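Local coordinates for protein putative aldo/keto reductase (Salmonella enterica subsp. enterica serovar Typhimurium, PDB 4R9O) that probably works as an NADP-dependent oxidoreductase of the aldo/keto reductase family, built as a TIM barrel, at residues M22-L27 with R35-F40; E43-G48 with E79-V84; V52-I57 with Q62-F67; R107-S112 with L128-P133. All blocks are in the same frame, centred on the assembly; numbering follows the deposited sequence.

Overall arrangement
Following the chain from the N terminus, contact 1 (22-27 with 35-40) closes the first loop, between the end of strand 16-23 and helix 34-46. Contact 2 (43-48 with 79-84) ties the far end of that helix to the residues leading into strand 82-90, and its long loop encloses contact 3 (52-57 with 62-67), where the end of strand 51-53 meets helix 63-73. Contact 4 (107-112 with 128-133) follows in series, setting helix 106-119 on strand 125-130. All reach one barrel sheet: contacts 1 and 2 share helix 34-46, Met22 and Tyr24 pair with Asp53 of contact 3, and Val84 of contact 2 packs on Leu129 of contact 4.

Contact 1 (M22-L27 with R35-F40); sequences MGYWRL and RQLVSF
The hydroxyl of Tyr24 is held by a hydrogen bond to His44 NE2, one turn further along the helix than Phe40, while its oxygen also lies at the edge of the Phe40 ring, OH 3.6 Å from Phe40 CD2. This is the first strand-to-helix passage of the TIM barrel: strand 16-23 ends at Gly23, and helix 34-46 comes back over it. The Tyr24 and Phe40 side chains pass one another running opposite ways. Met22 meets the same rim head-on in a Met-aromatic contact, SD being 5.0 Å from the ring centroid and 75° off its normal; its methyl CE lies in the ring plane, 3.8 Å from Phe40 CZ. Phe40 gets there because CG stands anti to the backbone N (chi1 178°). The Phe40 side chain lies about 4 Å from Gly267, which probably binds NADP. Beyond Tyr24 a type I turn, closed by Leu27 N on Tyr24 O (3.2 Å), brings Leu27 over to the helix. There it crosses Leu37 at about a right angle, CD2 of Leu27 lying 3.9 Å from CD2 of Leu37, whose other methyl, CD1, rests 3.9 Å from Tyr24 CE1.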
loop_
_atom_site.group_PDB
_atom_site.type_symbol
_atom_site.label_atom_id
_atom_site.label_comp_id
_atom_site.label_asym_id
_atom_site.label_seq_id
_atom_site.Cartn_x
_atom_site.Cartn_y
_atom_site.Cartn_z
ATOM N N MET C 22 12.004 -6.040 33.692
ATOM C CA MET C 22 11.815 -7.485 33.534
ATOM C C MET C 22 10.365 -7.796 33.171
ATOM O O MET C 22 9.455 -7.534 33.956
ATOM C CB MET C 22 12.212 -8.243 34.806
ATOM C CG MET C 22 12.209 -9.757 34.629
ATOM S SD MET C 22 13.463 -10.308 33.446
ATOM C CE MET C 22 12.542 -11.517 32.502
ATOM N N GLY C 23 10.155 -8.355 31.982
ATOM C CA GLY C 23 8.818 -8.704 31.511
ATOM C C GLY C 23 8.465 -10.162 31.802
ATOM O O GLY C 23 9.279 -11.064 31.600
ATOM N N TYR C 24 7.243 -10.398 32.267
ATOM C CA TYR C 24 6.853 -11.730 32.704
ATOM C C TYR C 24 5.759 -12.376 31.847
ATOM O O TYR C 24 5.084 -13.304 32.296
ATOM C CB TYR C 24 6.419 -11.676 34.175
ATOM C CG TYR C 24 7.601 -11.661 35.123
ATOM C CD1 TYR C 24 8.244 -12.848 35.474
ATOM C CD2 TYR C 24 8.090 -10.470 35.653
ATOM C CE1 TYR C 24 9.335 -12.850 36.327
ATOM C CE2 TYR C 24 9.191 -10.463 36.515
ATOM C CZ TYR C 24 9.806 -11.655 36.850
ATOM O OH TYR C 24 10.888 -11.670 37.710
ATOM N N TRP C 25 5.612 -11.929 30.602
ATOM C CA TRP C 25 4.562 -12.484 29.757
ATOM C C TRP C 25 4.813 -13.947 29.392
ATOM O O TRP C 25 3.863 -14.670 29.107
ATOM C CB TRP C 25 4.375 -11.626 28.492
ATOM C CG TRP C 25 5.282 -11.916 27.326
ATOM C CD1 TRP C 25 4.998 -12.704 26.240
ATOM C CD2 TRP C 25 6.599 -11.399 27.111
ATOM N NE1 TRP C 25 6.065 -12.716 25.371
ATOM C CE2 TRP C 25 7.058 -11.921 25.880
ATOM C CE3 TRP C 25 7.434 -10.545 27.836
ATOM C CZ2 TRP C 25 8.321 -11.620 25.364
ATOM C CZ3 TRP C 25 8.686 -10.241 27.317
ATOM C CH2 TRP C 25 9.117 -10.778 26.090
ATOM N N ARG C 26 6.072 -14.387 29.443
ATOM C CA ARG C 26 6.451 -15.769 29.109
ATOM C C ARG C 26 6.648 -16.656 30.340
ATOM O O ARG C 26 7.139 -17.777 30.217
ATOM C CB ARG C 26 7.749 -15.791 28.289
ATOM C CG ARG C 26 7.665 -15.104 26.940
ATOM C CD ARG C 26 7.358 -16.096 25.824
ATOM N NE ARG C 26 8.527 -16.903 25.474
ATOM C CZ ARG C 26 8.479 -18.181 25.110
ATOM N NH1 ARG C 26 9.597 -18.830 24.811
ATOM N NH2 ARG C 26 7.318 -18.812 25.041
ATOM N N LEU C 27 6.287 -16.147 31.515
ATOM C CA LEU C 27 6.562 -16.828 32.780
ATOM C C LEU C 27 6.142 -18.295 32.806
ATOM O O LEU C 27 6.910 -19.144 33.255
ATOM C CB LEU C 27 5.887 -16.088 33.935
ATOM C CG LEU C 27 6.062 -16.695 35.338
ATOM C CD1 LEU C 27 7.519 -17.060 35.634
ATOM C CD2 LEU C 27 5.547 -15.722 36.383
ATOM N N ARG C 35 9.522 -21.209 44.272
ATOM C CA ARG C 35 10.808 -20.959 44.923
ATOM C C ARG C 35 11.895 -20.552 43.925
ATOM O O ARG C 35 12.709 -19.667 44.204
ATOM C CB ARG C 35 11.245 -22.188 45.728
ATOM C CG ARG C 35 10.900 -22.092 47.210
ATOM C CD ARG C 35 10.804 -23.467 47.879
ATOM N NE ARG C 35 9.458 -23.986 47.679
ATOM C CZ ARG C 35 8.455 -23.822 48.534
ATOM N NH1 ARG C 35 8.650 -23.200 49.691
ATOM N NH2 ARG C 35 7.259 -24.310 48.236
ATOM N N GLN C 36 11.900 -21.175 42.753
ATOM C CA GLN C 36 12.833 -20.777 41.706
ATOM C C GLN C 36 12.549 -19.360 41.198
ATOM O O GLN C 36 13.468 -18.623 40.839
ATOM C CB GLN C 36 12.789 -21.770 40.551
ATOM C CG GLN C 36 13.664 -22.994 40.772
ATOM C CD GLN C 36 13.492 -24.018 39.676
ATOM O OE1 GLN C 36 12.371 -24.284 39.238
ATOM N NE2 GLN C 36 14.603 -24.593 39.213
ATOM N N LEU C 37 11.278 -18.980 41.175
ATOM C CA LEU C 37 10.897 -17.633 40.768
ATOM C C LEU C 37 11.375 -16.601 41.796
ATOM O O LEU C 37 11.836 -15.516 41.435
ATOM C CB LEU C 37 9.385 -17.550 40.581
ATOM C CG LEU C 37 8.814 -16.231 40.082
ATOM C CD1 LEU C 37 9.564 -15.790 38.831
ATOM C CD2 LEU C 37 7.324 -16.401 39.818
ATOM N N VAL C 38 11.279 -16.950 43.077
ATOM C CA VAL C 38 11.809 -16.101 44.137
ATOM C C VAL C 38 13.283 -15.784 43.891
ATOM O O VAL C 38 13.701 -14.625 43.952
ATOM C CB VAL C 38 11.661 -16.761 45.529
ATOM C CG1 VAL C 38 12.524 -16.038 46.558
ATOM C CG2 VAL C 38 10.192 -16.794 45.954
ATOM N N SER C 39 14.063 -16.824 43.614
ATOM C CA SER C 39 15.496 -16.677 43.375
ATOM C C SER C 39 15.791 -15.811 42.147
ATOM O O SER C 39 16.703 -14.980 42.177
ATOM C CB SER C 39 16.144 -18.053 43.211
ATOM O OG SER C 39 15.832 -18.870 44.319
ATOM N N PHE C 40 15.025 -16.021 41.078
ATOM C CA PHE C 40 15.178 -15.249 39.841
ATOM C C PHE C 40 14.883 -13.762 40.056
ATOM O O PHE C 40 15.612 -12.899 39.567
ATOM C CB PHE C 40 14.267 -15.810 38.737
ATOM C CG PHE C 40 14.341 -15.043 37.446
ATOM C CD1 PHE C 40 15.448 -15.159 36.621
ATOM C CD2 PHE C 40 13.306 -14.202 37.060
ATOM C CE1 PHE C 40 15.528 -14.453 35.437
ATOM C CE2 PHE C 40 13.375 -13.483 35.878
ATOM C CZ PHE C 40 14.480 -13.604 35.061
#

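Contact 2 (E43-G48 with E79-V84); sequences EHLDLG and EKLQIV
Leu45 and Leu81 cross at about a right angle and meet methyl to methyl, Leu45 CD1 lying 3.8 Å from Leu81 CD2. Leu45 is turned the same way against Lys80, and its fork straddles two kinds of surface: CD1 sits 3.9 Å from the carbonyl oxygen of Lys80, while CD2 touches the lysine CB at 4.2 Å. The first torsion of the leucine, -136°, lies well away from a staggered value. Lys80 offers little more than the root of its side chain. Its CB faces the helix, but the chain then runs away and bends at the tip, where NZ is hydrogen-bonded to the carbonyl oxygen of His76. Leu81, by contrast, starts off to one side of the helix and comes round to it only through its branch end. The three residues join the last turn of helix 34-46 to the loop that feeds strand 82-90 of the TIM barrel. The helix finishes in a Schellman motif: Gly48, with phi 101°, is the first residue to leave helical angles, and its N bonds back to Leu45 O at 2.9 Å. One residue before Leu45, His44 brings the end of its ring toward Leu81, and CE1 approaches the same methyl, Leu81 CD2, obliquely at 4.3 Å. Hydrogen bonds from ND1 to Val49 O and between NE2 and the Tyr24 hydroxyl together fix the rotation of that imidazole. Val52 of the adjoining strand touches both His44 and Leu81, and Leu77 and Thr50 add contacts to Leu45.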
loop_
_atom_site.group_PDB
_atom_site.type_symbol
_atom_site.label_atom_id
_atom_site.label_comp_id
_atom_site.label_asym_id
_atom_site.label_seq_id
_atom_site.Cartn_x
_atom_site.Cartn_y
_atom_site.Cartn_z
ATOM N N GLU C 43 17.613 -12.256 41.972
ATOM C CA GLU C 43 18.812 -12.118 41.152
ATOM C C GLU C 43 18.757 -10.894 40.235
ATOM O O GLU C 43 19.777 -10.229 40.033
ATOM C CB GLU C 43 19.055 -13.390 40.331
ATOM C CG GLU C 43 19.928 -14.415 41.075
ATOM C CD GLU C 43 19.948 -15.791 40.427
ATOM O OE1 GLU C 43 19.070 -16.072 39.590
ATOM O OE2 GLU C 43 20.844 -16.595 40.764
ATOM N N HIS C 44 17.593 -10.570 39.673
ATOM C CA HIS C 44 17.575 -9.400 38.804
ATOM C C HIS C 44 17.453 -8.139 39.665
ATOM O O HIS C 44 17.931 -7.068 39.281
ATOM C CB HIS C 44 16.490 -9.504 37.699
ATOM C CG HIS C 44 15.062 -9.363 38.149
ATOM N ND1 HIS C 44 14.564 -8.222 38.742
ATOM C CD2 HIS C 44 14.001 -10.193 37.988
ATOM C CE1 HIS C 44 13.269 -8.374 38.967
ATOM N NE2 HIS C 44 12.902 -9.559 38.513
ATOM N N LEU C 45 16.873 -8.290 40.848
ATOM C CA LEU C 45 16.831 -7.231 41.853
ATOM C C LEU C 45 18.245 -6.782 42.222
ATOM O O LEU C 45 18.534 -5.587 42.285
ATOM C CB LEU C 45 16.087 -7.730 43.092
ATOM C CG LEU C 45 15.040 -6.878 43.815
ATOM C CD1 LEU C 45 14.289 -5.979 42.868
ATOM C CD2 LEU C 45 14.063 -7.788 44.552
ATOM N N ASP C 46 19.118 -7.764 42.455
ATOM C CA ASP C 46 20.526 -7.536 42.765
ATOM C C ASP C 46 21.257 -6.778 41.672
ATOM O O ASP C 46 22.184 -6.020 41.946
ATOM C CB ASP C 46 21.237 -8.867 43.002
ATOM C CG ASP C 46 21.075 -9.370 44.417
ATOM O OD1 ASP C 46 21.031 -8.527 45.340
ATOM O OD2 ASP C 46 20.999 -10.605 44.605
ATOM N N LEU C 47 20.851 -7.000 40.427
ATOM C CA LEU C 47 21.462 -6.315 39.296
ATOM C C LEU C 47 20.872 -4.918 39.095
ATOM O O LEU C 47 21.358 -4.153 38.263
ATOM C CB LEU C 47 21.299 -7.141 38.018
ATOM C CG LEU C 47 21.824 -8.577 38.085
ATOM C CD1 LEU C 47 21.679 -9.280 36.739
ATOM C CD2 LEU C 47 23.266 -8.614 38.578
ATOM N N GLY C 48 19.828 -4.588 39.854
ATOM C CA GLY C 48 19.220 -3.269 39.774
ATOM C C GLY C 48 17.932 -3.207 38.969
ATOM O O GLY C 48 17.379 -2.129 38.750
ATOM N N GLU C 79 8.050 -4.415 48.368
ATOM C CA GLU C 79 8.445 -3.023 48.524
ATOM C C GLU C 79 9.617 -2.655 47.624
ATOM O O GLU C 79 9.848 -1.483 47.346
ATOM C CB GLU C 79 8.821 -2.742 49.973
ATOM C CG GLU C 79 7.793 -3.183 50.988
ATOM C CD GLU C 79 8.413 -3.405 52.361
ATOM O OE1 GLU C 79 9.435 -4.123 52.441
ATOM O OE2 GLU C 79 7.892 -2.851 53.354
ATOM N N LYS C 80 10.357 -3.662 47.175
ATOM C CA LYS C 80 11.562 -3.428 46.394
ATOM C C LYS C 80 11.264 -3.356 44.896
ATOM O O LYS C 80 12.139 -3.024 44.097
ATOM C CB LYS C 80 12.596 -4.525 46.667
ATOM C CG LYS C 80 12.981 -4.681 48.133
ATOM C CD LYS C 80 14.091 -5.717 48.288
ATOM C CE LYS C 80 14.520 -5.896 49.748
ATOM N NZ LYS C 80 13.465 -6.538 50.583
ATOM N N LEU C 81 10.027 -3.670 44.526
ATOM C CA LEU C 81 9.635 -3.722 43.123
ATOM C C LEU C 81 8.691 -2.589 42.737
ATOM O O LEU C 81 7.934 -2.081 43.566
ATOM C CB LEU C 81 8.952 -5.052 42.805
ATOM C CG LEU C 81 9.682 -6.368 43.101
ATOM C CD1 LEU C 81 8.681 -7.511 43.284
ATOM C CD2 LEU C 81 10.648 -6.675 41.973
ATOM N N GLN C 82 8.740 -2.196 41.470
ATOM C CA GLN C 82 7.664 -1.406 40.885
ATOM C C GLN C 82 6.901 -2.346 39.962
ATOM O O GLN C 82 7.453 -2.859 38.987
ATOM C CB GLN C 82 8.183 -0.184 40.123
ATOM C CG GLN C 82 8.969 0.798 40.970
ATOM C CD GLN C 82 10.394 0.335 41.161
ATOM O OE1 GLN C 82 10.946 0.404 42.265
ATOM N NE2 GLN C 82 10.994 -0.163 40.084
ATOM N N ILE C 83 5.644 -2.598 40.290
ATOM C CA ILE C 83 4.850 -3.531 39.517
ATOM C C ILE C 83 3.920 -2.822 38.551
ATOM O O ILE C 83 3.121 -1.968 38.937
ATOM C CB ILE C 83 4.017 -4.446 40.405
ATOM C CG1 ILE C 83 4.935 -5.168 41.395
ATOM C CG2 ILE C 83 3.243 -5.434 39.527
ATOM C CD1 ILE C 83 4.202 -6.063 42.365
ATOM N N VAL C 84 4.046 -3.195 37.288
ATOM C CA VAL C 84 3.231 -2.635 36.225
ATOM C C VAL C 84 2.352 -3.747 35.697
ATOM O O VAL C 84 2.846 -4.836 35.397
ATOM C CB VAL C 84 4.081 -2.062 35.070
ATOM C CG1 VAL C 84 3.165 -1.480 33.969
ATOM C CG2 VAL C 84 5.073 -1.004 35.566
#

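Contact 3 (V52-I57 with Q62-F67); sequences VDHADI and QCEAAF
The end of strand 51-53 and the loop after it run past the first turn of helix 63-73, nearest at His54 and Glu64, whose CA atoms are 6.6 Å apart. His54 turns the edge of its imidazole onto the face of Phe67 in a T-shaped pair, the planes at 70° and NE2 3.3 Å from Phe67 CD1, toward the rim of the ring. Phe67 CG stands anti to the backbone N (chi1 -161°), which brings the ring face to the imidazole edge. Tyr24 lies almost parallel to His54 and edge-to-face with Phe67, so three aromatic rings interlock where this strand-to-helix passage of the TIM barrel begins. Its intervening helix 58-61 carries Tyr58, the probable proton donor, whose side chain comes within about 3 Å of that of Ala55. Glu64, extended beyond CG, lays its carboxylate alongside the loop, OE1 3.7 Å from Asp56 CA. Water 1 links Ala55 O (2.8 Å) to the N-H of Glu64 (3.0 Å), in a helix with Gln62 as N-cap. Water 2 joins Asp56 O, 2.7 Å away, to Glu64 OE1. Both carboxylate oxygens have further partners: OE2 bonds to Thr85 and Ser116, OE1 to Asn119.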
loop_
_atom_site.group_PDB
_atom_site.type_symbol
_atom_site.label_atom_id
_atom_site.label_comp_id
_atom_site.label_asym_id
_atom_site.label_seq_id
_atom_site.Cartn_x
_atom_site.Cartn_y
_atom_site.Cartn_z
ATOM N N VAL C 52 8.866 -4.422 37.030
ATOM C CA VAL C 52 8.423 -5.666 36.406
ATOM C C VAL C 52 7.094 -5.458 35.677
ATOM O O VAL C 52 6.220 -4.699 36.117
ATOM C CB VAL C 52 8.282 -6.816 37.435
ATOM C CG1 VAL C 52 9.639 -7.110 38.119
ATOM C CG2 VAL C 52 7.233 -6.487 38.471
ATOM N N ASP C 53 6.951 -6.133 34.549
ATOM C CA ASP C 53 5.829 -5.879 33.664
ATOM C C ASP C 53 4.931 -7.107 33.538
ATOM O O ASP C 53 5.389 -8.189 33.170
ATOM C CB ASP C 53 6.344 -5.434 32.290
ATOM C CG ASP C 53 5.219 -5.111 31.330
ATOM O OD1 ASP C 53 4.680 -3.985 31.406
ATOM O OD2 ASP C 53 4.874 -5.991 30.516
ATOM N N HIS C 54 3.652 -6.917 33.857
ATOM C CA HIS C 54 2.634 -7.975 33.835
ATOM C C HIS C 54 1.414 -7.567 33.010
ATOM O O HIS C 54 1.327 -6.428 32.559
ATOM C CB HIS C 54 2.183 -8.317 35.261
ATOM C CG HIS C 54 3.184 -9.130 36.032
ATOM N ND1 HIS C 54 3.224 -10.502 35.968
ATOM C CD2 HIS C 54 4.179 -8.755 36.866
ATOM C CE1 HIS C 54 4.211 -10.946 36.736
ATOM N NE2 HIS C 54 4.805 -9.903 37.293
ATOM N N ALA C 55 0.463 -8.489 32.849
ATOM C CA ALA C 55 -0.853 -8.159 32.282
ATOM C C ALA C 55 -1.857 -9.203 32.733
ATOM O O ALA C 55 -1.486 -10.342 32.992
ATOM C CB ALA C 55 -0.811 -8.084 30.753
ATOM N N ASP C 56 -3.124 -8.830 32.820
ATOM C CA ASP C 56 -4.123 -9.799 33.260
ATOM C C ASP C 56 -4.148 -11.036 32.340
ATOM O O ASP C 56 -4.222 -12.165 32.821
ATOM C CB ASP C 56 -5.512 -9.147 33.360
ATOM C CG ASP C 56 -6.004 -8.558 32.035
ATOM O OD1 ASP C 56 -5.180 -8.275 31.133
ATOM O OD2 ASP C 56 -7.234 -8.366 31.922
ATOM N N ILE C 57 -4.030 -10.832 31.030
ATOM C CA ILE C 57 -4.189 -11.939 30.083
ATOM C C ILE C 57 -2.988 -12.897 29.948
ATOM O O ILE C 57 -3.154 -14.023 29.462
ATOM C CB ILE C 57 -4.505 -11.413 28.669
ATOM C CG1 ILE C 57 -3.326 -10.603 28.131
ATOM C CG2 ILE C 57 -5.791 -10.587 28.660
ATOM C CD1 ILE C 57 -3.231 -10.628 26.616
ATOM N N GLN C 62 -2.776 -16.536 33.841
ATOM C CA GLN C 62 -2.106 -17.310 34.888
ATOM C C GLN C 62 -0.831 -16.683 35.439
ATOM O O GLN C 62 -0.422 -17.010 36.561
ATOM C CB GLN C 62 -1.753 -18.707 34.378
ATOM C CG GLN C 62 -2.918 -19.623 34.127
ATOM C CD GLN C 62 -2.452 -20.949 33.561
ATOM O OE1 GLN C 62 -2.167 -21.059 32.367
ATOM N NE2 GLN C 62 -2.343 -21.955 34.418
ATOM N N CYS C 63 -0.185 -15.817 34.658
ATOM C CA CYS C 63 1.142 -15.322 35.035
ATOM C C CYS C 63 1.109 -14.445 36.276
ATOM O O CYS C 63 2.012 -14.529 37.105
ATOM C CB CYS C 63 1.794 -14.543 33.887
ATOM S SG CYS C 63 2.424 -15.585 32.550
ATOM N N GLU C 64 0.088 -13.599 36.402
ATOM C CA GLU C 64 -0.018 -12.739 37.586
ATOM C C GLU C 64 -0.043 -13.577 38.862
ATOM O O GLU C 64 0.703 -13.310 39.800
ATOM C CB GLU C 64 -1.269 -11.851 37.523
ATOM C CG GLU C 64 -1.073 -10.542 36.761
ATOM C CD GLU C 64 -2.348 -9.707 36.692
ATOM O OE1 GLU C 64 -3.454 -10.267 36.886
ATOM O OE2 GLU C 64 -2.242 -8.484 36.438
ATOM N N ALA C 65 -0.888 -14.601 38.876
ATOM C CA ALA C 65 -1.056 -15.437 40.057
ATOM C C ALA C 65 0.207 -16.224 40.375
ATOM O O ALA C 65 0.512 -16.470 41.541
ATOM C CB ALA C 65 -2.235 -16.390 39.870
ATOM N N ALA C 66 0.919 -16.656 39.341
ATOM C CA ALA C 66 2.177 -17.373 39.548
ATOM C C ALA C 66 3.197 -16.444 40.207
ATOM O O ALA C 66 3.976 -16.858 41.073
ATOM C CB ALA C 66 2.714 -17.914 38.239
ATOM N N PHE C 67 3.166 -15.177 39.817
ATOM C CA PHE C 67 4.058 -14.188 40.399
ATOM C C PHE C 67 3.714 -13.923 41.862
ATOM O O PHE C 67 4.601 -13.827 42.707
ATOM C CB PHE C 67 4.005 -12.881 39.607
ATOM C CG PHE C 67 5.181 -11.985 39.851
ATOM C CD1 PHE C 67 6.346 -12.138 39.112
ATOM C CD2 PHE C 67 5.131 -11.001 40.829
ATOM C CE1 PHE C 67 7.443 -11.315 39.337
ATOM C CE2 PHE C 67 6.231 -10.176 41.061
ATOM C CZ PHE C 67 7.382 -10.330 40.309
HETATM O O HOH W 1 -1.272 -13.004 33.769
HETATM O O HOH W 2 -4.232 -12.709 35.442
#

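Contact 4 (R107-S112 with L128-P133); sequences RHIILS and LLIHRP
Ile109 sets CG1 beside its backbone N (chi1 -65°) and carries on extended, which sends CD1 out from helix 106-119 toward strand 125-130; Ile130 folds at its second torsion (chi2 -67°), bringing its own CD1 round to meet it. The two isoleucines cross at about a right angle, and their CD1 methyls touch at 4.1 Å. The other branch of Ile109 is used as well: CG2 packs against Leu128 CD2 at 4.2 Å. One helix residue thus bridges two side chains on the same strand, with Leu129 between them directed to the other side of the sheet. No hydrogen bond crosses here; the nearest CA atoms, those of Ile109 and Ile130, are 8.7 Å apart. Helix 139-151 completes the layer, with Ala145 against Ile109, Phe146 against Ile130 and Leu149 against Leu128. On the helix itself, His108 O is gripped twice by Ser112, through N at 2.8 Å and through OG at 2.7 Å, from opposite faces of the carbonyl plane. The hydroxyl comes from above that plane (C=O...OG angle 144°) and also lies over one face of the His108 ring, toward its rim. At the strand's C-terminal end, His131 O bonds to Asn162, a probable NADP ligand, and His131 NE2 to Glu224 of the second subunit. Strand 82-90, helix 106-119 and the parallel neighbouring strand 125-130 form a beta-alpha-beta crossover, the repeating connection of a TIM barrel.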
loop_
_atom_site.group_PDB
_atom_site.type_symbol
_atom_site.label_atom_id
_atom_site.label_comp_id
_atom_site.label_asym_id
_atom_site.label_seq_id
_atom_site.Cartn_x
_atom_site.Cartn_y
_atom_site.Cartn_z
ATOM N N ARG C 107 -16.300 -0.583 34.892
ATOM C CA ARG C 107 -16.359 -1.600 35.933
ATOM C C ARG C 107 -15.359 -2.737 35.650
ATOM O O ARG C 107 -14.740 -3.271 36.576
ATOM C CB ARG C 107 -17.787 -2.140 36.103
ATOM C CG ARG C 107 -17.871 -3.239 37.161
ATOM C CD ARG C 107 -19.291 -3.712 37.497
ATOM N NE ARG C 107 -19.302 -5.150 37.791
ATOM C CZ ARG C 107 -19.759 -5.690 38.916
ATOM N NH1 ARG C 107 -19.717 -7.009 39.089
ATOM N NH2 ARG C 107 -20.243 -4.916 39.879
ATOM N N HIS C 108 -15.165 -3.078 34.380
ATOM C CA HIS C 108 -14.149 -4.068 34.020
ATOM C C HIS C 108 -12.724 -3.622 34.394
ATOM O O HIS C 108 -11.911 -4.421 34.860
ATOM C CB HIS C 108 -14.204 -4.375 32.523
ATOM C CG HIS C 108 -13.139 -5.325 32.067
ATOM N ND1 HIS C 108 -13.229 -6.688 32.247
ATOM C CD2 HIS C 108 -11.954 -5.104 31.447
ATOM C CE1 HIS C 108 -12.146 -7.268 31.759
ATOM N NE2 HIS C 108 -11.357 -6.329 31.265
ATOM N N ILE C 109 -12.419 -2.351 34.177
ATOM C CA ILE C 109 -11.107 -1.834 34.533
ATOM C C ILE C 109 -10.909 -1.956 36.047
ATOM O O ILE C 109 -9.873 -2.432 36.521
ATOM C CB ILE C 109 -10.937 -0.366 34.074
ATOM C CG1 ILE C 109 -10.964 -0.304 32.537
ATOM C CG2 ILE C 109 -9.651 0.215 34.648
ATOM C CD1 ILE C 109 -11.021 1.136 31.929
ATOM N N ILE C 110 -11.926 -1.557 36.801
ATOM C CA ILE C 110 -11.847 -1.620 38.250
ATOM C C ILE C 110 -11.714 -3.068 38.719
ATOM O O ILE C 110 -10.860 -3.376 39.542
ATOM C CB ILE C 110 -13.078 -0.962 38.904
ATOM C CG1 ILE C 110 -13.082 0.542 38.598
ATOM C CG2 ILE C 110 -13.113 -1.243 40.407
ATOM C CD1 ILE C 110 -14.220 1.299 39.233
ATOM N N LEU C 111 -12.547 -3.951 38.177
ATOM C CA LEU C 111 -12.537 -5.350 38.589
ATOM C C LEU C 111 -11.239 -6.043 38.166
ATOM O O LEU C 111 -10.729 -6.890 38.890
ATOM C CB LEU C 111 -13.748 -6.090 38.028
ATOM C CG LEU C 111 -15.112 -5.673 38.606
ATOM C CD1 LEU C 111 -16.241 -6.513 38.015
ATOM C CD2 LEU C 111 -15.144 -5.703 40.138
ATOM N N SER C 112 -10.700 -5.673 37.007
ATOM C CA SER C 112 -9.411 -6.221 36.562
ATOM C C SER C 112 -8.258 -5.853 37.494
ATOM O O SER C 112 -7.450 -6.705 37.861
ATOM C CB SER C 112 -9.085 -5.741 35.153
ATOM O OG SER C 112 -10.023 -6.261 34.232
ATOM N N LEU C 128 -0.912 1.007 36.245
ATOM C CA LEU C 128 -1.874 0.230 35.473
ATOM C C LEU C 128 -1.988 0.808 34.062
ATOM O O LEU C 128 -2.129 2.024 33.892
ATOM C CB LEU C 128 -3.239 0.222 36.165
ATOM C CG LEU C 128 -4.372 -0.547 35.472
ATOM C CD1 LEU C 128 -4.133 -2.064 35.470
ATOM C CD2 LEU C 128 -5.704 -0.226 36.110
ATOM N N LEU C 129 -1.918 -0.065 33.059
ATOM C CA LEU C 129 -1.994 0.356 31.662
ATOM C C LEU C 129 -3.266 -0.143 30.964
ATOM O O LEU C 129 -3.757 -1.225 31.258
ATOM C CB LEU C 129 -0.777 -0.152 30.883
ATOM C CG LEU C 129 0.646 0.071 31.398
ATOM C CD1 LEU C 129 1.648 -0.496 30.385
ATOM C CD2 LEU C 129 0.917 1.548 31.676
ATOM N N ILE C 130 -3.793 0.656 30.042
ATOM C CA ILE C 130 -4.705 0.147 29.026
ATOM C C ILE C 130 -3.853 -0.576 27.982
ATOM O O ILE C 130 -2.966 0.023 27.349
ATOM C CB ILE C 130 -5.538 1.271 28.347
ATOM C CG1 ILE C 130 -6.170 2.192 29.394
ATOM C CG2 ILE C 130 -6.617 0.667 27.434
ATOM C CD1 ILE C 130 -7.252 1.500 30.251
ATOM N N HIS C 131 -4.127 -1.863 27.808
ATOM C CA HIS C 131 -3.250 -2.758 27.057
ATOM C C HIS C 131 -3.211 -2.426 25.568
ATOM O O HIS C 131 -2.155 -2.484 24.920
ATOM C CB HIS C 131 -3.714 -4.200 27.264
ATOM C CG HIS C 131 -2.639 -5.230 27.071
ATOM N ND1 HIS C 131 -2.718 -6.489 27.618
ATOM C CD2 HIS C 131 -1.471 -5.183 26.384
ATOM C CE1 HIS C 131 -1.638 -7.180 27.284
ATOM N NE2 HIS C 131 -0.869 -6.412 26.534
ATOM N N ARG C 132 -4.369 -2.060 25.035
ATOM C CA ARG C 132 -4.470 -1.763 23.616
ATOM C C ARG C 132 -5.565 -0.719 23.369
ATOM O O ARG C 132 -6.528 -0.636 24.138
ATOM C CB ARG C 132 -4.729 -3.053 22.821
ATOM C CG ARG C 132 -3.718 -3.221 21.669
ATOM C CD ARG C 132 -3.377 -4.656 21.282
ATOM N NE ARG C 132 -1.960 -4.939 21.519
ATOM C CZ ARG C 132 -1.479 -6.084 22.006
ATOM N NH1 ARG C 132 -2.294 -7.096 22.272
ATOM N NH2 ARG C 132 -0.175 -6.234 22.199
ATOM N N PRO C 133 -5.406 0.094 22.308
ATOM C CA PRO C 133 -6.467 1.045 21.974
ATOM C C PRO C 133 -7.710 0.313 21.474
ATOM O O PRO C 133 -7.641 -0.546 20.599
ATOM C CB PRO C 133 -5.843 1.906 20.880
ATOM C CG PRO C 133 -4.788 1.066 20.275
ATOM C CD PRO C 133 -4.247 0.223 21.407
#